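Local coordinates for protein dTDP-4-dehydrorhamnose reductase (Bacillus anthracis, PDB 3SC6) that catalyses the NADPH-dependent reduction of dTDP-4-dehydro-6-deoxy-L-mannose to dTDP-L-rhamnose, a step of rhamnose biosynthesis, at residues A[63-68]-A[81-86]; A[105-110]-A[253-258]; A[126-131]-A[247-252]. All blocks are in the same frame, centred on the assembly; numbering follows the deposited sequence.

Contact 1. Residues A[63-68]-A[81-86]; sequences CAAYTK and VINAIG. With NAP (NADP nicotinamide-adenine-dinucleotide phosphate), chain G.
Asn-83, on helix 76-97, holds the backbone of Tyr-66 in the loop that follows strand 59-62 of the Rossmann fold and borders NADP. Its OD1 receives the Tyr-66 N-H over 2.9 Å from N to OD1, almost straight at 172°, with the donor tilted 19° from the carbonyl plane. The other end of the amide turns to the same residue, but the bond from Asn-83 ND2 to Tyr-66 O is weak. Asparagine suits the place because one flat group can offer an acceptor and a donor to the N-H and the carbonyl of one residue. Alongside it, Ile-82 divides its branches: CG2, held anti to the backbone N (CG1 at chi1 -60°), lies 3.6 Å from Tyr-66 N, while CD1 reaches to 3.4 Å from the adenine amino nitrogen N6A. The loop thus held presents its backbone to the cofactor, Ala-65 N donating to O4B of the adenine ribose at 3.2 Å. The short side chains of Ala-64 and Ala-65 let NADP lie close, and Thr-67 OG1 donates to the phosphate oxygen O1A at 2.7 Å. Further out, the rotation of the Asn-83 amide is helped into place by a hydrogen bond between its ND2 and Ser-133 OG.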
loop_
_atom_site.group_PDB
_atom_site.type_symbol
_atom_site.label_atom_id
_atom_site.label_comp_id
_atom_site.label_asym_id
_atom_site.label_seq_id
_atom_site.Cartn_x
_atom_site.Cartn_y
_atom_site.Cartn_z
ATOM N N CYS A 63 6.147 -1.755 6.437
ATOM C CA CYS A 63 5.844 -1.965 5.022
ATOM C C CYS A 63 6.000 -3.428 4.608
ATOM O O CYS A 63 5.483 -3.838 3.569
ATOM C CB CYS A 63 6.743 -1.088 4.153
ATOM S SG CYS A 63 6.588 0.684 4.490
ATOM N N ALA A 64 6.708 -4.212 5.419
ATOM C CA ALA A 64 6.927 -5.629 5.128
ATOM C C ALA A 64 5.604 -6.363 4.903
ATOM O O ALA A 64 4.635 -6.150 5.635
ATOM C CB ALA A 64 7.713 -6.287 6.260
ATOM N N ALA A 65 5.572 -7.223 3.886
ATOM C CA ALA A 65 4.368 -7.985 3.568
ATOM C C ALA A 65 4.549 -8.921 2.370
ATOM O O ALA A 65 5.476 -8.765 1.567
ATOM C CB ALA A 65 3.206 -7.039 3.303
ATOM N N TYR A 66 3.651 -9.900 2.280
ATOM C CA TYR A 66 3.640 -10.881 1.206
ATOM C C TYR A 66 2.585 -10.339 0.254
ATOM O O TYR A 66 1.392 -10.540 0.463
ATOM C CB TYR A 66 3.244 -12.254 1.752
ATOM C CG TYR A 66 3.214 -13.356 0.724
ATOM C CD1 TYR A 66 4.348 -14.113 0.460
ATOM C CD2 TYR A 66 2.052 -13.653 0.029
ATOM C CE1 TYR A 66 4.329 -15.133 -0.479
ATOM C CE2 TYR A 66 2.019 -14.671 -0.910
ATOM C CZ TYR A 66 3.162 -15.409 -1.160
ATOM O OH TYR A 66 3.137 -16.419 -2.097
ATOM N N THR A 67 3.035 -9.636 -0.783
ATOM C CA THR A 67 2.135 -9.031 -1.765
ATOM C C THR A 67 1.917 -9.825 -3.054
ATOM O O THR A 67 1.776 -9.238 -4.129
ATOM C CB THR A 67 2.652 -7.637 -2.153
ATOM O OG1 THR A 67 3.931 -7.761 -2.787
ATOM C CG2 THR A 67 2.776 -6.753 -0.918
ATOM N N LYS A 68 1.880 -11.151 -2.952
ATOM C CA LYS A 68 1.667 -12.005 -4.123
ATOM C C LYS A 68 0.218 -12.485 -4.087
ATOM O O LYS A 68 -0.071 -13.639 -3.760
ATOM C CB LYS A 68 2.657 -13.164 -4.126
ATOM C CG LYS A 68 4.103 -12.689 -4.150
ATOM C CD LYS A 68 5.097 -13.830 -4.146
ATOM C CE LYS A 68 6.518 -13.296 -4.153
ATOM N NZ LYS A 68 7.527 -14.388 -4.155
ATOM N N VAL A 81 1.525 -16.130 8.005
ATOM C CA VAL A 81 2.763 -16.014 8.764
ATOM C C VAL A 81 3.374 -14.635 8.569
ATOM O O VAL A 81 3.717 -13.968 9.536
ATOM C CB VAL A 81 3.798 -17.103 8.378
ATOM C CG1 VAL A 81 5.116 -16.873 9.110
ATOM C CG2 VAL A 81 3.256 -18.485 8.682
ATOM N N ILE A 82 3.484 -14.200 7.320
ATOM C CA ILE A 82 4.062 -12.894 7.019
ATOM C C ILE A 82 3.156 -11.723 7.367
ATOM O O ILE A 82 3.527 -10.879 8.162
ATOM C CB ILE A 82 4.433 -12.750 5.521
ATOM C CG1 ILE A 82 5.465 -13.798 5.104
ATOM C CG2 ILE A 82 5.000 -11.354 5.249
ATOM C CD1 ILE A 82 6.758 -13.695 5.855
ATOM N N ASN A 83 1.970 -11.682 6.763
ATOM C CA ASN A 83 1.012 -10.599 6.991
ATOM C C ASN A 83 0.325 -10.523 8.352
ATOM O O ASN A 83 0.126 -9.423 8.881
ATOM C CB ASN A 83 -0.051 -10.597 5.886
ATOM C CG ASN A 83 0.523 -10.267 4.514
ATOM O OD1 ASN A 83 1.665 -9.832 4.395
ATOM N ND2 ASN A 83 -0.288 -10.433 3.478
ATOM N N ALA A 84 -0.052 -11.666 8.910
ATOM C CA ALA A 84 -0.724 -11.687 10.207
ATOM C C ALA A 84 0.269 -11.777 11.368
ATOM O O ALA A 84 0.458 -10.808 12.115
ATOM C CB ALA A 84 -1.704 -12.842 10.265
ATOM N N ILE A 85 0.897 -12.946 11.513
ATOM C CA ILE A 85 1.868 -13.175 12.578
ATOM C C ILE A 85 2.954 -12.110 12.555
ATOM O O ILE A 85 3.398 -11.640 13.599
ATOM C CB ILE A 85 2.502 -14.592 12.488
ATOM C CG1 ILE A 85 1.414 -15.670 12.573
ATOM C CG2 ILE A 85 3.524 -14.806 13.595
ATOM C CD1 ILE A 85 0.582 -15.593 13.828
ATOM N N GLY A 86 3.370 -11.717 11.360
ATOM C CA GLY A 86 4.402 -10.700 11.211
ATOM C C GLY A 86 3.996 -9.366 11.814
ATOM O O GLY A 86 4.793 -8.710 12.479
HETATM P PA NAP G . 6.459 -5.070 -1.995
HETATM O O1A NAP G . 6.219 -6.551 -2.157
HETATM O O2A NAP G . 7.406 -4.367 -2.943
HETATM O O5B NAP G . 6.953 -4.777 -0.492
HETATM C C5B NAP G . 6.920 -5.774 0.525
HETATM C C4B NAP G . 8.343 -6.030 1.010
HETATM O O4B NAP G . 8.318 -6.849 2.190
HETATM C C3B NAP G . 9.184 -6.761 -0.036
HETATM O O3B NAP G . 10.372 -6.035 -0.359
HETATM C C2B NAP G . 9.538 -8.078 0.615
HETATM O O2B NAP G . 10.849 -8.518 0.263
HETATM C C1B NAP G . 9.410 -7.763 2.101
HETATM N N9A NAP G . 9.280 -8.991 2.931
HETATM C C8A NAP G . 8.801 -10.193 2.556
HETATM N N7A NAP G . 8.888 -11.041 3.606
HETATM C C5A NAP G . 9.435 -10.364 4.632
HETATM C C6A NAP G . 9.795 -10.713 6.027
HETATM N N6A NAP G . 9.574 -11.961 6.506
HETATM N N1A NAP G . 10.339 -9.751 6.807
HETATM C C2A NAP G . 10.553 -8.512 6.323
HETATM N N3A NAP G . 10.235 -8.177 5.056
HETATM C C4A NAP G . 9.683 -9.076 4.201
HETATM O O3 NAP G . 5.031 -4.315 -2.024
HETATM P PN NAP G . 4.827 -2.788 -1.521
HETATM O O1N NAP G . 3.739 -2.168 -2.366
HETATM O O2N NAP G . 6.162 -2.103 -1.369
HETATM O O5D NAP G . 4.238 -2.989 -0.041
HETATM C C5D NAP G . 3.714 -1.881 0.690
HETATM C C4D NAP G . 2.477 -2.297 1.485
HETATM O O4D NAP G . 1.287 -1.831 0.829
HETATM C C3D NAP G . 2.343 -3.811 1.633
HETATM O O3D NAP G . 2.220 -4.161 3.013
HETATM C C2D NAP G . 1.084 -4.180 0.878
HETATM O O2D NAP G . 0.369 -5.200 1.576
HETATM C C1D NAP G . 0.303 -2.873 0.794
HETATM N N1N NAP G . -0.530 -2.760 -0.414
HETATM C C2N NAP G . 0.037 -2.806 -1.631
HETATM C C3N NAP G . -0.738 -2.696 -2.785
HETATM C C7N NAP G . -0.073 -2.754 -4.134
HETATM O O7N NAP G . 1.129 -2.972 -4.192
HETATM N N7N NAP G . -0.789 -2.568 -5.241
HETATM C C4N NAP G . -2.115 -2.530 -2.661
HETATM C C5N NAP G . -2.675 -2.480 -1.395
HETATM C C6N NAP G . -1.855 -2.595 -0.279
HETATM P P2B NAP G . 11.057 -9.740 -0.768
HETATM O O1X NAP G . 12.537 -9.692 -1.057
HETATM O O2X NAP G . 10.614 -10.966 -0.006
HETATM O O3X NAP G . 10.175 -9.395 -1.943
#

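Contact 2. Residues A[105-110]-A[253-258]; sequences STDYVF and KYSIFQ. With NAP (NADP nicotinamide-adenine-dinucleotide phosphate), chain G.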
loop_
_atom_site.group_PDB
_atom_site.type_symbol
_atom_site.label_atom_id
_atom_site.label_comp_id
_atom_site.label_asym_id
_atom_site.label_seq_id
_atom_site.Cartn_x
_atom_site.Cartn_y
_atom_site.Cartn_z
ATOM N N SER A 105 -2.138 -1.239 4.952
ATOM C CA SER A 105 -3.084 -2.284 4.598
ATOM C C SER A 105 -3.632 -2.092 3.186
ATOM O O SER A 105 -3.193 -1.200 2.457
ATOM C CB SER A 105 -4.210 -2.359 5.626
ATOM O OG SER A 105 -5.112 -3.405 5.310
ATOM N N THR A 106 -4.617 -2.913 2.827
ATOM C CA THR A 106 -5.222 -2.880 1.499
ATOM C C THR A 106 -6.748 -2.802 1.433
ATOM O O THR A 106 -7.444 -2.934 2.435
ATOM C CB THR A 106 -4.840 -4.180 0.777
ATOM O OG1 THR A 106 -5.392 -4.186 -0.541
ATOM C CG2 THR A 106 -5.356 -5.389 1.558
ATOM N N ASP A 107 -7.254 -2.601 0.221
ATOM C CA ASP A 107 -8.691 -2.515 -0.018
ATOM C C ASP A 107 -9.298 -3.908 -0.208
ATOM O O ASP A 107 -10.513 -4.041 -0.338
ATOM C CB ASP A 107 -9.001 -1.643 -1.241
ATOM C CG ASP A 107 -8.340 -2.146 -2.510
ATOM O OD1 ASP A 107 -8.995 -2.094 -3.565
ATOM O OD2 ASP A 107 -7.172 -2.585 -2.462
ATOM N N TYR A 108 -8.453 -4.941 -0.238
ATOM C CA TYR A 108 -8.940 -6.311 -0.403
ATOM C C TYR A 108 -9.543 -6.857 0.890
ATOM O O TYR A 108 -9.877 -8.036 0.979
ATOM C CB TYR A 108 -7.857 -7.257 -0.943
ATOM C CG TYR A 108 -7.387 -6.928 -2.343
ATOM C CD1 TYR A 108 -8.247 -7.046 -3.421
ATOM C CD2 TYR A 108 -6.080 -6.546 -2.593
ATOM C CE1 TYR A 108 -7.830 -6.758 -4.708
ATOM C CE2 TYR A 108 -5.649 -6.256 -3.881
ATOM C CZ TYR A 108 -6.530 -6.365 -4.933
ATOM O OH TYR A 108 -6.114 -6.084 -6.215
ATOM N N VAL A 109 -9.673 -5.991 1.893
ATOM C CA VAL A 109 -10.252 -6.374 3.170
ATOM C C VAL A 109 -11.778 -6.270 3.030
ATOM O O VAL A 109 -12.518 -6.718 3.899
ATOM C CB VAL A 109 -9.750 -5.487 4.334
ATOM C CG1 VAL A 109 -8.247 -5.649 4.513
ATOM C CG2 VAL A 109 -10.116 -4.028 4.100
ATOM N N PHE A 110 -12.231 -5.654 1.936
ATOM C CA PHE A 110 -13.656 -5.497 1.656
ATOM C C PHE A 110 -14.005 -6.310 0.412
ATOM O O PHE A 110 -13.115 -6.788 -0.295
ATOM C CB PHE A 110 -14.029 -4.039 1.385
ATOM C CG PHE A 110 -13.765 -3.110 2.524
ATOM C CD1 PHE A 110 -14.682 -2.980 3.548
ATOM C CD2 PHE A 110 -12.636 -2.315 2.540
ATOM C CE1 PHE A 110 -14.458 -2.109 4.594
ATOM C CE2 PHE A 110 -12.408 -1.437 3.581
ATOM C CZ PHE A 110 -13.323 -1.336 4.611
ATOM N N LYS A 253 -14.782 -5.666 -8.220
ATOM C CA LYS A 253 -15.133 -4.919 -9.418
ATOM C C LYS A 253 -15.125 -3.415 -9.129
ATOM O O LYS A 253 -15.169 -2.599 -10.051
ATOM C CB LYS A 253 -16.476 -5.385 -9.987
ATOM C CG LYS A 253 -16.458 -6.850 -10.419
ATOM C CD LYS A 253 -17.772 -7.300 -11.037
ATOM C CE LYS A 253 -17.695 -8.758 -11.480
ATOM N NZ LYS A 253 -18.956 -9.231 -12.118
ATOM N N TYR A 254 -15.052 -3.062 -7.843
ATOM C CA TYR A 254 -15.025 -1.666 -7.406
ATOM C C TYR A 254 -14.167 -1.517 -6.151
ATOM O O TYR A 254 -14.660 -1.677 -5.037
ATOM C CB TYR A 254 -16.431 -1.147 -7.091
ATOM C CG TYR A 254 -17.404 -1.159 -8.246
ATOM C CD1 TYR A 254 -18.239 -2.251 -8.463
ATOM C CD2 TYR A 254 -17.502 -0.074 -9.107
ATOM C CE1 TYR A 254 -19.144 -2.265 -9.517
ATOM C CE2 TYR A 254 -18.404 -0.078 -10.165
ATOM C CZ TYR A 254 -19.221 -1.177 -10.364
ATOM O OH TYR A 254 -20.116 -1.190 -11.409
ATOM N N SER A 255 -12.887 -1.208 -6.333
ATOM C CA SER A 255 -11.971 -1.031 -5.208
ATOM C C SER A 255 -11.723 0.459 -4.977
ATOM O O SER A 255 -10.706 1.009 -5.400
ATOM C CB SER A 255 -10.653 -1.757 -5.474
ATOM O OG SER A 255 -10.009 -1.273 -6.643
ATOM N N ILE A 256 -12.668 1.102 -4.299
ATOM C CA ILE A 256 -12.582 2.527 -4.007
ATOM C C ILE A 256 -12.871 2.799 -2.539
ATOM O O ILE A 256 -13.706 2.127 -1.930
ATOM C CB ILE A 256 -13.626 3.311 -4.834
ATOM C CG1 ILE A 256 -13.451 3.035 -6.327
ATOM C CG2 ILE A 256 -13.532 4.805 -4.549
ATOM C CD1 ILE A 256 -14.459 3.759 -7.190
ATOM N N PHE A 257 -12.177 3.779 -1.966
ATOM C CA PHE A 257 -12.383 4.131 -0.572
ATOM C C PHE A 257 -13.049 5.486 -0.450
ATOM O O PHE A 257 -13.008 6.304 -1.375
ATOM C CB PHE A 257 -11.067 4.312 0.195
ATOM C CG PHE A 257 -10.204 3.101 0.289
ATOM C CD1 PHE A 257 -10.631 1.987 0.984
ATOM C CD2 PHE A 257 -8.899 3.140 -0.162
ATOM C CE1 PHE A 257 -9.811 0.888 1.121
ATOM C CE2 PHE A 257 -8.072 2.051 -0.018
ATOM C CZ PHE A 257 -8.528 0.923 0.629
ATOM N N GLN A 258 -13.662 5.712 0.711
ATOM C CA GLN A 258 -14.301 6.975 1.014
ATOM C C GLN A 258 -13.247 7.531 1.956
ATOM O O GLN A 258 -12.776 6.821 2.843
ATOM C CB GLN A 258 -15.657 6.827 1.703
ATOM C CG GLN A 258 -16.690 6.078 0.884
ATOM C CD GLN A 258 -18.059 6.028 1.546
ATOM O OE1 GLN A 258 -18.942 5.309 1.094
ATOM N NE2 GLN A 258 -18.235 6.786 2.620
HETATM P PA NAP G . 6.459 -5.070 -1.995
HETATM O O1A NAP G . 6.219 -6.551 -2.157
HETATM O O2A NAP G . 7.406 -4.367 -2.943
HETATM O O5B NAP G . 6.953 -4.777 -0.492
HETATM C C5B NAP G . 6.920 -5.774 0.525
HETATM C C4B NAP G . 8.343 -6.030 1.010
HETATM O O4B NAP G . 8.318 -6.849 2.190
HETATM C C3B NAP G . 9.184 -6.761 -0.036
HETATM O O3B NAP G . 10.372 -6.035 -0.359
HETATM C C2B NAP G . 9.538 -8.078 0.615
HETATM O O2B NAP G . 10.849 -8.518 0.263
HETATM C C1B NAP G . 9.410 -7.763 2.101
HETATM N N9A NAP G . 9.280 -8.991 2.931
HETATM C C8A NAP G . 8.801 -10.193 2.556
HETATM N N7A NAP G . 8.888 -11.041 3.606
HETATM C C5A NAP G . 9.435 -10.364 4.632
HETATM C C6A NAP G . 9.795 -10.713 6.027
HETATM N N6A NAP G . 9.574 -11.961 6.506
HETATM N N1A NAP G . 10.339 -9.751 6.807
HETATM C C2A NAP G . 10.553 -8.512 6.323
HETATM N N3A NAP G . 10.235 -8.177 5.056
HETATM C C4A NAP G . 9.683 -9.076 4.201
HETATM O O3 NAP G . 5.031 -4.315 -2.024
HETATM P PN NAP G . 4.827 -2.788 -1.521
HETATM O O1N NAP G . 3.739 -2.168 -2.366
HETATM O O2N NAP G . 6.162 -2.103 -1.369
HETATM O O5D NAP G . 4.238 -2.989 -0.041
HETATM C C5D NAP G . 3.714 -1.881 0.690
HETATM C C4D NAP G . 2.477 -2.297 1.485
HETATM O O4D NAP G . 1.287 -1.831 0.829
HETATM C C3D NAP G . 2.343 -3.811 1.633
HETATM O O3D NAP G . 2.220 -4.161 3.013
HETATM C C2D NAP G . 1.084 -4.180 0.878
HETATM O O2D NAP G . 0.369 -5.200 1.576
HETATM C C1D NAP G . 0.303 -2.873 0.794
HETATM N N1N NAP G . -0.530 -2.760 -0.414
HETATM C C2N NAP G . 0.037 -2.806 -1.631
HETATM C C3N NAP G . -0.738 -2.696 -2.785
HETATM C C7N NAP G . -0.073 -2.754 -4.134
HETATM O O7N NAP G . 1.129 -2.972 -4.192
HETATM N N7N NAP G . -0.789 -2.568 -5.241
HETATM C C4N NAP G . -2.115 -2.530 -2.661
HETATM C C5N NAP G . -2.675 -2.480 -1.395
HETATM C C6N NAP G . -1.855 -2.595 -0.279
HETATM P P2B NAP G . 11.057 -9.740 -0.768
HETATM O O1X NAP G . 12.537 -9.692 -1.057
HETATM O O2X NAP G . 10.614 -10.966 -0.006
HETATM O O3X NAP G . 10.175 -9.395 -1.943
HETATM O O HOH W 1 -7.936 -3.703 -6.504
#
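Asp-107 and Phe-257 meet beside strand 100-106 of the Rossmann sheet, close to the nicotinamide, where the loop between helices 242-245 and 260-264 passes by. The CB of Asp-107 points toward that loop. It lies obliquely against the end of the Phe-257 ring, 3.2 Å from CZ and 3.6 Å from CE1. With chi1 at 58°, CG stands between the backbone N and the carbonyl carbon, which brings the carboxylate near Ser-255, although the placing of OD1 there is doubtful. The serine hydroxyl is bonded to Ile-185 O and, over 3.2 Å from Ser-255 OG, to a water that also makes a weak bond with Tyr-108 OH. The second carboxylate oxygen, OD2, sits 4.1 Å above one face of the Tyr-108 ring, toward its rim. The same end of the Phe-257 ring also meets Phe-110: Phe-257 CE1 is 4.3 Å from Phe-110 CE2, which comes at the edge of the Phe-257 ring, and the ring of His-211 meets it with the two planes at about 30°. A phenylalanine suits this buried spot because its flat hydrocarbon can pack against Asp-107 CB and the neighbouring rings. Thr-106 opens an ST turn, its OG1 accepting from Tyr-108 N, and the same OG1 lies 3.3 Å from C5N of the nicotinamide. Asp-107 CB on the Phe-257 ring is thus the main touch, and with no direct hydrogen bond between the segments the join must rely on apolar packing and on a water bridge that is weak on one side.

Contact 3. Residues A[126-131]-A[247-252]; sequences PINIYG and AAAARP. With NAP (NADP nicotinamide-adenine-dinucleotide phosphate), chain G.
Ile-127 is fully extended, with chi1 -171° and chi2 178°, and this carries CD1 out to the backbone of Ala-250, while Asn-128, with CG at chi1 61°, folds its amide back over the start of helix 129-144. Asn-128 is the N-cap of that helix: its OD1 accepts from Gly-131 N at 2.7 Å, the donor lying nearly along the C=O axis. Asparagine fits because its short side chain satisfies a first-turn N-H that has no helical carbonyl to bond. Across the contact, Ile-127 CD1 rests 3.2 Å from Ala-250 O and 4.1 Å from Pro-252 CB, a branched hydrocarbon laid against a loop of small and rigid residues. Asn-128 ND2 approaches Ala-249 CB only loosely, at 4.5 Å. The CB of Arg-251 points away from 126-131, and its NH1, whose place is less certain, pairs with Asp-70 in a salt bridge. Tyr-130 lies in the first turn of the capped helix and, with Lys-134, matches the Tyr-Lys pair of short-chain dehydrogenases, probably playing the same role. Lys-134 NZ is hydrogen-bonded to NADP. The bond between Tyr-130 OH and the nicotinamide-ribose hydroxyl O2D is modelled very short, its length doubtful; O2D lies at the edge of the ring, near its plane, 3.5 Å from Tyr-130 CZ.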
loop_
_atom_site.group_PDB
_atom_site.type_symbol
_atom_site.label_atom_id
_atom_site.label_comp_id
_atom_site.label_asym_id
_atom_site.label_seq_id
_atom_site.Cartn_x
_atom_site.Cartn_y
_atom_site.Cartn_z
ATOM N N PRO A 126 -13.012 -9.527 3.883
ATOM C CA PRO A 126 -11.937 -9.907 2.971
ATOM C C PRO A 126 -12.436 -10.718 1.790
ATOM O O PRO A 126 -13.141 -11.711 1.976
ATOM C CB PRO A 126 -11.014 -10.740 3.854
ATOM C CG PRO A 126 -11.200 -10.178 5.209
ATOM C CD PRO A 126 -12.635 -9.745 5.292
ATOM N N ILE A 127 -12.049 -10.303 0.589
ATOM C CA ILE A 127 -12.461 -10.974 -0.642
ATOM C C ILE A 127 -11.538 -12.129 -1.079
ATOM O O ILE A 127 -11.969 -13.020 -1.812
ATOM C CB ILE A 127 -12.572 -9.938 -1.790
ATOM C CG1 ILE A 127 -13.209 -10.554 -3.038
ATOM C CG2 ILE A 127 -11.207 -9.328 -2.091
ATOM C CD1 ILE A 127 -13.387 -9.563 -4.172
ATOM N N ASN A 128 -10.284 -12.117 -0.631
ATOM C CA ASN A 128 -9.322 -13.166 -0.993
ATOM C C ASN A 128 -8.318 -13.428 0.129
ATOM O O ASN A 128 -8.304 -12.710 1.119
ATOM C CB ASN A 128 -8.604 -12.787 -2.293
ATOM C CG ASN A 128 -7.822 -11.488 -2.179
ATOM O OD1 ASN A 128 -7.526 -11.016 -1.084
ATOM N ND2 ASN A 128 -7.452 -10.926 -3.321
ATOM N N ILE A 129 -7.473 -14.446 -0.028
ATOM C CA ILE A 129 -6.477 -14.779 1.008
ATOM C C ILE A 129 -5.601 -13.595 1.400
ATOM O O ILE A 129 -5.354 -13.375 2.581
ATOM C CB ILE A 129 -5.608 -15.987 0.619
ATOM C CG1 ILE A 129 -6.474 -17.240 0.513
ATOM C CG2 ILE A 129 -4.560 -16.248 1.680
ATOM C CD1 ILE A 129 -7.161 -17.615 1.816
ATOM N N TYR A 130 -5.116 -12.844 0.419
ATOM C CA TYR A 130 -4.282 -11.681 0.711
ATOM C C TYR A 130 -5.026 -10.710 1.606
ATOM O O TYR A 130 -4.505 -10.280 2.641
ATOM C CB TYR A 130 -3.857 -10.989 -0.580
ATOM C CG TYR A 130 -3.170 -9.648 -0.389
ATOM C CD1 TYR A 130 -1.815 -9.557 -0.097
ATOM C CD2 TYR A 130 -3.881 -8.467 -0.563
ATOM C CE1 TYR A 130 -1.200 -8.319 0.056
ATOM C CE2 TYR A 130 -3.280 -7.239 -0.421
ATOM C CZ TYR A 130 -1.945 -7.163 -0.114
ATOM O OH TYR A 130 -1.368 -5.921 0.022
ATOM N N GLY A 131 -6.249 -10.374 1.209
ATOM C CA GLY A 131 -7.074 -9.450 1.975
ATOM C C GLY A 131 -7.350 -9.937 3.384
ATOM O O GLY A 131 -7.318 -9.152 4.335
ATOM N N ALA A 247 -7.813 -15.179 -13.933
ATOM C CA ALA A 247 -7.230 -14.789 -12.656
ATOM C C ALA A 247 -7.366 -15.904 -11.624
ATOM O O ALA A 247 -8.411 -16.545 -11.524
ATOM C CB ALA A 247 -7.877 -13.510 -12.146
ATOM N N ALA A 248 -6.301 -16.129 -10.860
ATOM C CA ALA A 248 -6.299 -17.168 -9.837
ATOM C C ALA A 248 -6.836 -16.638 -8.511
ATOM O O ALA A 248 -7.127 -17.409 -7.597
ATOM C CB ALA A 248 -4.898 -17.732 -9.657
ATOM N N ALA A 249 -6.965 -15.319 -8.416
ATOM C CA ALA A 249 -7.465 -14.687 -7.206
ATOM C C ALA A 249 -8.622 -13.810 -7.654
ATOM O O ALA A 249 -8.603 -13.270 -8.761
ATOM C CB ALA A 249 -6.385 -13.859 -6.549
ATOM N N ALA A 250 -9.622 -13.657 -6.797
ATOM C CA ALA A 250 -10.788 -12.851 -7.135
ATOM C C ALA A 250 -10.722 -11.375 -6.744
ATOM O O ALA A 250 -10.911 -11.037 -5.579
ATOM C CB ALA A 250 -12.035 -13.483 -6.523
ATOM N N ARG A 251 -10.436 -10.500 -7.709
ATOM C CA ARG A 251 -10.389 -9.063 -7.433
ATOM C C ARG A 251 -11.793 -8.488 -7.382
ATOM O O ARG A 251 -12.735 -9.085 -7.900
ATOM C CB ARG A 251 -9.585 -8.261 -8.471
ATOM C CG ARG A 251 -8.076 -8.350 -8.413
ATOM C CD ARG A 251 -7.488 -9.697 -8.609
ATOM N NE ARG A 251 -6.037 -9.576 -8.522
ATOM C CZ ARG A 251 -5.186 -10.579 -8.671
ATOM N NH1 ARG A 251 -5.635 -11.804 -8.929
ATOM N NH2 ARG A 251 -3.883 -10.353 -8.571
ATOM N N PRO A 252 -11.939 -7.322 -6.743
ATOM C CA PRO A 252 -13.238 -6.692 -6.656
ATOM C C PRO A 252 -13.514 -5.917 -7.929
ATOM O O PRO A 252 -12.579 -5.558 -8.642
ATOM C CB PRO A 252 -13.070 -5.724 -5.489
ATOM C CG PRO A 252 -11.644 -5.366 -5.506
ATOM C CD PRO A 252 -10.926 -6.600 -5.950
HETATM P PA NAP G . 6.459 -5.070 -1.995
HETATM O O1A NAP G . 6.219 -6.551 -2.157
HETATM O O2A NAP G . 7.406 -4.367 -2.943
HETATM O O5B NAP G . 6.953 -4.777 -0.492
HETATM C C5B NAP G . 6.920 -5.774 0.525
HETATM C C4B NAP G . 8.343 -6.030 1.010
HETATM O O4B NAP G . 8.318 -6.849 2.190
HETATM C C3B NAP G . 9.184 -6.761 -0.036
HETATM O O3B NAP G . 10.372 -6.035 -0.359
HETATM C C2B NAP G . 9.538 -8.078 0.615
HETATM O O2B NAP G . 10.849 -8.518 0.263
HETATM C C1B NAP G . 9.410 -7.763 2.101
HETATM N N9A NAP G . 9.280 -8.991 2.931
HETATM C C8A NAP G . 8.801 -10.193 2.556
HETATM N N7A NAP G . 8.888 -11.041 3.606
HETATM C C5A NAP G . 9.435 -10.364 4.632
HETATM C C6A NAP G . 9.795 -10.713 6.027
HETATM N N6A NAP G . 9.574 -11.961 6.506
HETATM N N1A NAP G . 10.339 -9.751 6.807
HETATM C C2A NAP G . 10.553 -8.512 6.323
HETATM N N3A NAP G . 10.235 -8.177 5.056
HETATM C C4A NAP G . 9.683 -9.076 4.201
HETATM O O3 NAP G . 5.031 -4.315 -2.024
HETATM P PN NAP G . 4.827 -2.788 -1.521
HETATM O O1N NAP G . 3.739 -2.168 -2.366
HETATM O O2N NAP G . 6.162 -2.103 -1.369
HETATM O O5D NAP G . 4.238 -2.989 -0.041
HETATM C C5D NAP G . 3.714 -1.881 0.690
HETATM C C4D NAP G . 2.477 -2.297 1.485
HETATM O O4D NAP G . 1.287 -1.831 0.829
HETATM C C3D NAP G . 2.343 -3.811 1.633
HETATM O O3D NAP G . 2.220 -4.161 3.013
HETATM C C2D NAP G . 1.084 -4.180 0.878
HETATM O O2D NAP G . 0.369 -5.200 1.576
HETATM C C1D NAP G . 0.303 -2.873 0.794
HETATM N N1N NAP G . -0.530 -2.760 -0.414
HETATM C C2N NAP G . 0.037 -2.806 -1.631
HETATM C C3N NAP G . -0.738 -2.696 -2.785
HETATM C C7N NAP G . -0.073 -2.754 -4.134
HETATM O O7N NAP G . 1.129 -2.972 -4.192
HETATM N N7N NAP G . -0.789 -2.568 -5.241
HETATM C C4N NAP G . -2.115 -2.530 -2.661
HETATM C C5N NAP G . -2.675 -2.480 -1.395
HETATM C C6N NAP G . -1.855 -2.595 -0.279
HETATM P P2B NAP G . 11.057 -9.740 -0.768
HETATM O O1X NAP G . 12.537 -9.692 -1.057
HETATM O O2X NAP G . 10.614 -10.966 -0.006
HETATM O O3X NAP G . 10.175 -9.395 -1.943
#

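How the contacts relate
Contact 1 closes along the chain before the other two open, and contact 3 falls wholly within the span of chain between the two halves of contact 2. Segments 81-86, 105-110 and 126-131 follow one another through helix 76-97, strand 100-106 and helix 129-144 of the Rossmann fold, whereas contacts 2 and 3 share the later loop that holds 247-258. Contacts 2 and 3, their centres about 11 Å apart, touch through Tyr-108 and Ile-127; contact 1, centred about 15 Å from contact 3 and 18 Å from contact 2, touches contact 3 at Tyr-130. Together they line the cofactor site, contact 1 from adenine to nicotinamide ribose, the others at the nicotinamide half of NADP.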